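Local structure of tail spike protein gp49 (Pseudomonas phage LKA1, 4RU4) at residues S210-G215 against D235-L240; F422-G427 against I454-Q459; K468-D473 against E482-E487. The protein is a phage tailspike lyase that degrades the O-specific polysaccharide of Pseudomonas, probably to let the virus reach the host cell surface. One frame throughout, in Å; residues are numbered along the deposited sequence.

All three contacts belong to the parallel beta-helix of one subunit and follow one another along the chain. Interaction 1 joins two early coils, and its centre lies about 39 Å from that of interaction 2 and about 46 Å from that of interaction 3, on the opposite side of the chain's centre. Interactions 2 and 3 are neighbours, with centres about 10 Å apart. Strand 452-463, half of interaction 2, pairs with strand 484-487 of interaction 3: I454 O lies 2.9 Å from I485 N, and S457 OG lies 2.6 Å from E487 OE2, both probable hydrogen bonds. Interactions 2 and 3 also touch the third subunit. None of the three lies at the calcium site of G368 and D394.

Interaction 1: S210-G215 against D235-L240; sequences SIQIVG and DVTVTL. With EDO (1,2-ethanediol), chain S.
Q212 and T237 lean out together from neighbouring coils of the parallel beta-helix typical of pectin lyase-like proteins. The Q212 chain is extended, which brings OE1 to 3.8 Å from T237 CG2, while its NE2 is bonded to the backbone O of A96 on the preceding coil. V214 and T239 repeat the pairing farther along. On this partly exposed face Q212, T237 and T239 combine an aliphatic part with a polar group; V214 is the apolar member, its methyl CG1 packing 3.7 Å from T239 OG1. I213 and V238 point to the other face, into the buried interior, where I213 CB meets V238 CG1; I211 and V236 lie alongside one another next to them. All four are beta-branched and apolar, which suits a buried, extended backbone. The two strands run 6° apart and are joined by regular parallel bonds, T237 N to I211 O, I213 N to T237 O, T239 N to I213 O and G215 N to T239 O. I211 O has a second donor. With OG1 of T237 beside its own backbone N (chi1 -60°), that hydroxyl reaches a water at 2.8 Å, and the same water donates to I211 O at 2.9 Å.

Interaction 2: F422-G427 against I454-Q459; sequences FLIQGG and IQYSGQ
Q425 NE2 donates to Q455 OE1 over 2.8 Å, as short as any hydrogen bond between the two segments and nearly straight, with an angle of 166° at the hydrogen. OE1 lies close to the amide plane of Q425, yet the two amide planes stand 72° apart. Q455 carries its CG anti to the backbone N, and its OE1 then also rests 3.5 Å from L423 CD2. The other ends of both amides serve the trimer: Q425 OE1 accepts from G427 N of the third subunit, and Q455 NE2 donates to G458 O of that subunit. Glutamine suits these buried positions because one amide can both give and take a hydrogen bond.

Between F422-I424 and I454-S457 the backbones pair as parallel strands on successive coils of the beta-helix, through Q455 N to F422 O, I424 N to Q455 O and S457 N to I424 O. On the interior face I424 lies over the Y456 ring, with CG2 4.2 Å from the ring centroid and only 10° off the normal, a CH-pi contact. CD1 of I424 approaches Y456 CD2 to 3.8 Å. The ring is held at its far end, where Y456 OH donates to Q459 OE1 at 2.6 Å, and Q459 NE2 comes 3.6 Å from I424 CG2. Beyond the strands the chain turns through G426, G427 and G458, all at positive phi, which glycine adopts readily; G426 N still bonds to S457 O at 2.8 Å.

Interaction 3: K468-D473 against E482-E487; sequences KVLQLD and EYLIVE
No ring, amide or carboxylate enters the seam where L470 and L472 meet L484 and V486; the flat groups of 468-473 lie on the other side of its strand. There K468 NZ, also bonded to S500 OG, reaches a lone pair of Q471 OE1 at 2.6 Å, and Q471 NE2 donates to both oxygens of D473, 2.9 Å to OD1 and 3.1 Å to OD2, each met on its syn lone pair. These bonds at both ends of the amide would hold its rotation, and the Q471 side chain packs on Y439 and R442, whose NE forms a salt bridge with D473 OD2. In 482-487 the Y483 ring and the E487 carboxylate likewise point away from the seam, to Q455 and to a salt bridge with R511.

The seam itself is wholly aliphatic, without a hydrogen bond. The ends of L472 and L484 meet head-on, CD1 of L472 lying 3.5 Å from CD2 of L484. L470 instead runs alongside its partners in the opposite sense, and its CD1 touches both L484 CD1 (3.5 Å) and V486 CG2 (3.6 Å). Long, branched leucines suit a gap in which the strand axes come no nearer than 10.6 Å.

The two strands, 169° apart in direction, belong to different walls of the beta-helix and face each other through its core. L470 is flanked by L441 and A499 on the strands on either side of its own. L484 rests on I454 of strand 452-463, the neighbour of strand 484-487, whose I485 packs on A490 of the third subunit.

Interaction 1: S210-G215 against D235-L240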
loop_
_atom_site.group_PDB
_atom_site.type_symbol
_atom_site.label_atom_id
_atom_site.label_comp_id
_atom_site.label_asym_id
_atom_site.label_seq_id
_atom_site.Cartn_x
_atom_site.Cartn_y
_atom_site.Cartn_z
ATOM N N SER B 210 17.603 -7.155 -19.621
ATOM C CA SER B 210 18.606 -8.153 -19.264
ATOM C C SER B 210 19.945 -7.860 -19.880
ATOM O O SER B 210 20.557 -8.754 -20.498
ATOM C CB SER B 210 18.116 -9.518 -19.720
ATOM O OG SER B 210 17.003 -9.911 -18.940
ATOM N N ILE B 211 20.381 -6.607 -19.732
ATOM C CA ILE B 211 21.699 -6.168 -20.173
ATOM C C ILE B 211 22.261 -5.256 -19.077
ATOM O O ILE B 211 21.540 -4.827 -18.162
ATOM C CB ILE B 211 21.656 -5.395 -21.513
ATOM C CG1 ILE B 211 20.748 -4.156 -21.396
ATOM C CG2 ILE B 211 21.217 -6.298 -22.676
ATOM C CD1 ILE B 211 20.992 -3.066 -22.446
ATOM N N GLN B 212 23.549 -4.996 -19.163
ATOM C CA GLN B 212 24.197 -3.998 -18.322
ATOM C C GLN B 212 24.870 -2.942 -19.202
ATOM O O GLN B 212 25.597 -3.269 -20.145
ATOM C CB GLN B 212 25.209 -4.649 -17.378
ATOM C CG GLN B 212 26.094 -3.627 -16.622
ATOM C CD GLN B 212 26.874 -4.226 -15.457
ATOM O OE1 GLN B 212 27.324 -3.489 -14.587
ATOM N NE2 GLN B 212 27.052 -5.559 -15.440
ATOM N N ILE B 213 24.581 -1.682 -18.920
ATOM C CA ILE B 213 25.265 -0.574 -19.576
ATOM C C ILE B 213 26.248 -0.009 -18.557
ATOM O O ILE B 213 25.835 0.403 -17.471
ATOM C CB ILE B 213 24.250 0.504 -19.976
ATOM C CG1 ILE B 213 23.428 0.009 -21.155
ATOM C CG2 ILE B 213 24.956 1.855 -20.318
ATOM C CD1 ILE B 213 22.250 0.892 -21.431
ATOM N N VAL B 214 27.549 -0.025 -18.867
ATOM C CA VAL B 214 28.503 0.683 -18.009
ATOM C C VAL B 214 28.864 1.948 -18.753
ATOM O O VAL B 214 29.764 1.941 -19.612
ATOM C CB VAL B 214 29.741 -0.149 -17.719
ATOM C CG1 VAL B 214 30.705 0.618 -16.781
ATOM C CG2 VAL B 214 29.321 -1.496 -17.107
ATOM N N GLY B 215 28.129 3.024 -18.447
ATOM C CA GLY B 215 28.123 4.227 -19.262
ATOM C C GLY B 215 29.355 5.121 -19.190
ATOM O O GLY B 215 29.742 5.743 -20.184
ATOM N N ASP B 235 14.846 -5.587 -15.956
ATOM C CA ASP B 235 16.004 -6.381 -15.572
ATOM C C ASP B 235 17.293 -5.777 -16.158
ATOM O O ASP B 235 18.150 -6.499 -16.646
ATOM C CB ASP B 235 15.766 -7.830 -16.055
ATOM C CG ASP B 235 16.806 -8.806 -15.556
ATOM O OD1 ASP B 235 17.334 -8.597 -14.441
ATOM O OD2 ASP B 235 17.086 -9.796 -16.288
ATOM N N VAL B 236 17.443 -4.453 -16.119
ATOM C CA VAL B 236 18.682 -3.861 -16.610
ATOM C C VAL B 236 19.528 -3.329 -15.470
ATOM O O VAL B 236 19.015 -2.964 -14.405
ATOM C CB VAL B 236 18.508 -2.750 -17.691
ATOM C CG1 VAL B 236 17.675 -3.261 -18.885
ATOM C CG2 VAL B 236 17.929 -1.479 -17.086
ATOM N N THR B 237 20.827 -3.288 -15.705
ATOM C CA THR B 237 21.735 -2.639 -14.783
ATOM C C THR B 237 22.376 -1.463 -15.520
ATOM O O THR B 237 22.889 -1.637 -16.605
ATOM C CB THR B 237 22.808 -3.623 -14.279
ATOM O OG1 THR B 237 22.160 -4.709 -13.608
ATOM C CG2 THR B 237 23.747 -2.930 -13.279
ATOM N N VAL B 238 22.310 -0.257 -14.962
ATOM C CA VAL B 238 22.915 0.884 -15.648
ATOM C C VAL B 238 23.774 1.661 -14.671
ATOM O O VAL B 238 23.319 1.995 -13.583
ATOM C CB VAL B 238 21.837 1.829 -16.216
ATOM C CG1 VAL B 238 22.495 3.003 -16.956
ATOM C CG2 VAL B 238 20.855 1.055 -17.156
ATOM N N THR B 239 25.012 1.948 -15.046
ATOM C CA THR B 239 25.816 2.875 -14.267
ATOM C C THR B 239 26.295 3.972 -15.194
ATOM O O THR B 239 26.411 3.771 -16.411
ATOM C CB THR B 239 27.039 2.204 -13.594
ATOM O OG1 THR B 239 27.976 1.777 -14.600
ATOM C CG2 THR B 239 26.591 1.029 -12.734
ATOM N N LEU B 240 26.559 5.134 -14.626
ATOM C CA LEU B 240 26.877 6.299 -15.429
ATOM C C LEU B 240 27.461 7.303 -14.465
ATOM O O LEU B 240 27.287 7.168 -13.249
ATOM C CB LEU B 240 25.605 6.875 -16.068
ATOM C CG LEU B 240 25.736 8.051 -17.043
ATOM C CD1 LEU B 240 26.388 7.582 -18.331
ATOM C CD2 LEU B 240 24.400 8.701 -17.316
HETATM C C1 EDO S . 18.957 -5.453 -12.020
HETATM O O1 EDO S . 17.978 -5.924 -11.092
HETATM C C2 EDO S . 19.894 -6.586 -12.386
HETATM O O2 EDO S . 19.104 -7.732 -12.664
HETATM O O HOH W 1 21.652 -6.443 -15.711
#

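Interaction 2: F422-G427 against I454-Q459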
loop_
_atom_site.group_PDB
_atom_site.type_symbol
_atom_site.label_atom_id
_atom_site.label_comp_id
_atom_site.label_asym_id
_atom_site.label_seq_id
_atom_site.Cartn_x
_atom_site.Cartn_y
_atom_site.Cartn_z
ATOM N N PHE B 422 -2.835 20.414 2.444
ATOM C CA PHE B 422 -1.692 19.615 2.857
ATOM C C PHE B 422 -2.155 18.650 3.925
ATOM O O PHE B 422 -2.628 19.074 4.996
ATOM C CB PHE B 422 -0.570 20.534 3.376
ATOM C CG PHE B 422 0.014 21.389 2.300
ATOM C CD1 PHE B 422 0.919 20.842 1.399
ATOM C CD2 PHE B 422 -0.395 22.705 2.121
ATOM C CE1 PHE B 422 1.426 21.600 0.371
ATOM C CE2 PHE B 422 0.152 23.471 1.105
ATOM C CZ PHE B 422 1.046 22.905 0.227
ATOM N N LEU B 423 -2.040 17.358 3.624
ATOM C CA LEU B 423 -2.618 16.314 4.481
ATOM C C LEU B 423 -1.550 15.393 5.004
ATOM O O LEU B 423 -0.812 14.801 4.207
ATOM C CB LEU B 423 -3.607 15.444 3.681
ATOM C CG LEU B 423 -4.614 16.207 2.811
ATOM C CD1 LEU B 423 -5.495 15.266 2.007
ATOM C CD2 LEU B 423 -5.457 17.187 3.638
ATOM N N ILE B 424 -1.511 15.207 6.322
ATOM C CA ILE B 424 -0.605 14.240 6.921
ATOM C C ILE B 424 -1.505 13.296 7.679
ATOM O O ILE B 424 -2.191 13.699 8.632
ATOM C CB ILE B 424 0.433 14.879 7.873
ATOM C CG1 ILE B 424 1.437 15.751 7.114
ATOM C CG2 ILE B 424 1.206 13.787 8.628
ATOM C CD1 ILE B 424 0.898 17.136 6.766
ATOM N N GLN B 425 -1.559 12.048 7.225
ATOM C CA GLN B 425 -2.514 11.097 7.782
ATOM C C GLN B 425 -1.821 9.847 8.302
ATOM O O GLN B 425 -1.282 9.035 7.539
ATOM C CB GLN B 425 -3.593 10.706 6.772
ATOM C CG GLN B 425 -4.408 11.888 6.202
ATOM C CD GLN B 425 -5.543 11.402 5.299
ATOM O OE1 GLN B 425 -5.606 10.219 4.973
ATOM N NE2 GLN B 425 -6.433 12.303 4.894
ATOM N N GLY B 426 -1.875 9.682 9.609
ATOM C CA GLY B 426 -1.382 8.469 10.226
ATOM C C GLY B 426 0.127 8.338 10.095
ATOM O O GLY B 426 0.861 9.331 9.943
ATOM N N GLY B 427 0.593 7.098 10.175
ATOM C CA GLY B 427 2.013 6.823 10.127
ATOM C C GLY B 427 2.747 7.313 11.365
ATOM O O GLY B 427 2.163 7.480 12.445
ATOM N N ILE B 454 -4.713 22.748 6.203
ATOM C CA ILE B 454 -3.806 21.782 6.815
ATOM C C ILE B 454 -4.629 20.768 7.568
ATOM O O ILE B 454 -5.467 21.138 8.412
ATOM C CB ILE B 454 -2.866 22.434 7.879
ATOM C CG1 ILE B 454 -2.150 23.676 7.342
ATOM C CG2 ILE B 454 -1.860 21.408 8.412
ATOM C CD1 ILE B 454 -1.314 23.439 6.169
ATOM N N GLN B 455 -4.372 19.488 7.295
ATOM C CA GLN B 455 -4.925 18.419 8.105
ATOM C C GLN B 455 -3.724 17.637 8.646
ATOM O O GLN B 455 -3.047 16.951 7.888
ATOM C CB GLN B 455 -5.805 17.477 7.241
ATOM C CG GLN B 455 -6.430 16.298 8.008
ATOM C CD GLN B 455 -6.867 15.156 7.104
ATOM O OE1 GLN B 455 -6.181 14.821 6.128
ATOM N NE2 GLN B 455 -8.025 14.562 7.409
ATOM N N TYR B 456 -3.464 17.730 9.951
ATOM C CA TYR B 456 -2.360 16.971 10.525
ATOM C C TYR B 456 -3.004 16.002 11.531
ATOM O O TYR B 456 -3.428 16.410 12.616
ATOM C CB TYR B 456 -1.362 17.953 11.148
ATOM C CG TYR B 456 0.045 17.392 11.307
ATOM C CD1 TYR B 456 0.316 16.383 12.239
ATOM C CD2 TYR B 456 1.102 17.877 10.536
ATOM C CE1 TYR B 456 1.599 15.860 12.387
ATOM C CE2 TYR B 456 2.376 17.358 10.669
ATOM C CZ TYR B 456 2.622 16.355 11.599
ATOM O OH TYR B 456 3.895 15.842 11.732
ATOM N N SER B 457 -3.085 14.724 11.171
ATOM C CA SER B 457 -4.094 13.831 11.750
ATOM C C SER B 457 -3.626 12.382 11.955
ATOM O O SER B 457 -3.327 11.687 10.984
ATOM C CB SER B 457 -5.284 13.828 10.764
ATOM O OG SER B 457 -6.319 12.942 11.132
ATOM N N GLY B 458 -3.575 11.909 13.198
ATOM C CA GLY B 458 -3.348 10.481 13.455
ATOM C C GLY B 458 -1.904 10.001 13.575
ATOM O O GLY B 458 -1.650 8.823 13.853
ATOM N N GLN B 459 -0.939 10.887 13.354
ATOM C CA GLN B 459 0.483 10.474 13.348
ATOM C C GLN B 459 1.031 10.185 14.754
ATOM O O GLN B 459 0.750 10.912 15.702
ATOM C CB GLN B 459 1.320 11.574 12.722
ATOM C CG GLN B 459 2.791 11.263 12.490
ATOM C CD GLN B 459 3.483 12.488 11.950
ATOM O OE1 GLN B 459 3.677 13.472 12.669
ATOM N NE2 GLN B 459 3.825 12.459 10.675
#

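Interaction 3: K468-D473 against E482-E487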
loop_
_atom_site.group_PDB
_atom_site.type_symbol
_atom_site.label_atom_id
_atom_site.label_comp_id
_atom_site.label_asym_id
_atom_site.label_seq_id
_atom_site.Cartn_x
_atom_site.Cartn_y
_atom_site.Cartn_z
ATOM N N LYS B 468 6.881 23.171 18.321
ATOM C CA LYS B 468 5.510 23.359 17.809
ATOM C C LYS B 468 5.146 22.257 16.843
ATOM O O LYS B 468 6.039 21.671 16.227
ATOM C CB LYS B 468 5.381 24.680 17.029
ATOM C CG LYS B 468 6.201 25.833 17.581
ATOM C CD LYS B 468 5.865 27.148 16.884
ATOM C CE LYS B 468 6.743 28.293 17.423
ATOM N NZ LYS B 468 6.520 29.576 16.693
ATOM N N VAL B 469 3.839 22.015 16.678
ATOM C CA VAL B 469 3.374 21.123 15.616
ATOM C C VAL B 469 3.378 21.930 14.321
ATOM O O VAL B 469 4.130 21.608 13.407
ATOM C CB VAL B 469 1.974 20.509 15.908
ATOM C CG1 VAL B 469 1.529 19.558 14.779
ATOM C CG2 VAL B 469 1.982 19.773 17.254
ATOM N N LEU B 470 2.575 23.000 14.261
ATOM C CA LEU B 470 2.494 23.821 13.051
ATOM C C LEU B 470 3.067 25.209 13.267
ATOM O O LEU B 470 2.895 25.813 14.344
ATOM C CB LEU B 470 1.042 23.977 12.586
ATOM C CG LEU B 470 0.228 22.694 12.428
ATOM C CD1 LEU B 470 -1.158 23.049 11.920
ATOM C CD2 LEU B 470 0.938 21.686 11.492
ATOM N N GLN B 471 3.712 25.719 12.219
ATOM C CA GLN B 471 4.227 27.077 12.175
ATOM C C GLN B 471 3.707 27.648 10.850
ATOM O O GLN B 471 4.150 27.234 9.775
ATOM C CB GLN B 471 5.751 27.051 12.202
ATOM C CG GLN B 471 6.398 28.382 11.886
ATOM C CD GLN B 471 6.403 29.302 13.081
ATOM O OE1 GLN B 471 6.554 28.857 14.222
ATOM N NE2 GLN B 471 6.213 30.589 12.832
ATOM N N LEU B 472 2.723 28.542 10.931
ATOM C CA LEU B 472 2.017 29.042 9.739
ATOM C C LEU B 472 2.225 30.550 9.610
ATOM O O LEU B 472 1.680 31.327 10.400
ATOM C CB LEU B 472 0.514 28.704 9.810
ATOM C CG LEU B 472 0.219 27.208 10.081
ATOM C CD1 LEU B 472 -1.261 26.948 10.328
ATOM C CD2 LEU B 472 0.739 26.299 8.942
ATOM N N ASP B 473 2.991 30.954 8.601
ATOM C CA ASP B 473 3.499 32.321 8.514
ATOM C C ASP B 473 3.067 32.978 7.229
ATOM O O ASP B 473 2.726 32.304 6.244
ATOM C CB ASP B 473 5.027 32.311 8.475
ATOM C CG ASP B 473 5.620 31.901 9.770
ATOM O OD1 ASP B 473 5.145 32.406 10.805
ATOM O OD2 ASP B 473 6.537 31.064 9.759
ATOM N N GLU B 482 -10.194 27.018 4.425
ATOM C CA GLU B 482 -11.406 26.314 4.861
ATOM C C GLU B 482 -11.193 25.543 6.154
ATOM O O GLU B 482 -12.140 25.310 6.898
ATOM C CB GLU B 482 -11.918 25.357 3.780
ATOM C CG GLU B 482 -12.461 26.056 2.544
ATOM C CD GLU B 482 -12.796 25.084 1.403
ATOM O OE1 GLU B 482 -12.425 23.879 1.467
ATOM O OE2 GLU B 482 -13.436 25.536 0.429
ATOM N N TYR B 483 -9.971 25.107 6.435
ATOM C CA TYR B 483 -9.760 24.376 7.689
ATOM C C TYR B 483 -8.311 24.350 8.107
ATOM O O TYR B 483 -7.393 24.411 7.276
ATOM C CB TYR B 483 -10.257 22.915 7.606
ATOM C CG TYR B 483 -9.638 22.070 6.493
ATOM C CD1 TYR B 483 -8.462 21.344 6.707
ATOM C CD2 TYR B 483 -10.249 21.982 5.240
ATOM C CE1 TYR B 483 -7.914 20.550 5.699
ATOM C CE2 TYR B 483 -9.708 21.209 4.226
ATOM C CZ TYR B 483 -8.547 20.485 4.468
ATOM O OH TYR B 483 -8.024 19.705 3.474
ATOM N N LEU B 484 -8.136 24.234 9.412
ATOM C CA LEU B 484 -6.826 24.101 10.014
ATOM C C LEU B 484 -7.005 23.099 11.163
ATOM O O LEU B 484 -7.589 23.414 12.195
ATOM C CB LEU B 484 -6.386 25.484 10.494
ATOM C CG LEU B 484 -5.146 25.699 11.333
ATOM C CD1 LEU B 484 -4.086 24.737 10.884
ATOM C CD2 LEU B 484 -4.697 27.166 11.100
ATOM N N ILE B 485 -6.517 21.880 10.965
ATOM C CA ILE B 485 -6.885 20.761 11.842
ATOM C C ILE B 485 -5.632 20.071 12.366
ATOM O O ILE B 485 -4.746 19.709 11.585
ATOM C CB ILE B 485 -7.766 19.744 11.064
ATOM C CG1 ILE B 485 -9.136 20.363 10.809
ATOM C CG2 ILE B 485 -7.902 18.407 11.835
ATOM C CD1 ILE B 485 -9.987 19.610 9.753
ATOM N N VAL B 486 -5.542 19.955 13.688
ATOM C CA VAL B 486 -4.547 19.116 14.368
ATOM C C VAL B 486 -5.299 18.133 15.267
ATOM O O VAL B 486 -6.059 18.554 16.109
ATOM C CB VAL B 486 -3.581 19.978 15.237
ATOM C CG1 VAL B 486 -2.609 19.092 16.014
ATOM C CG2 VAL B 486 -2.806 20.936 14.357
ATOM N N GLU B 487 -5.085 16.823 15.104
ATOM C CA GLU B 487 -5.917 15.853 15.790
ATOM C C GLU B 487 -5.247 14.491 15.901
ATOM O O GLU B 487 -4.470 14.091 15.028
ATOM C CB GLU B 487 -7.258 15.663 15.052
ATOM C CG GLU B 487 -7.079 15.150 13.594
ATOM C CD GLU B 487 -8.390 15.023 12.820
ATOM O OE1 GLU B 487 -9.441 15.501 13.327
ATOM O OE2 GLU B 487 -8.374 14.433 11.702
#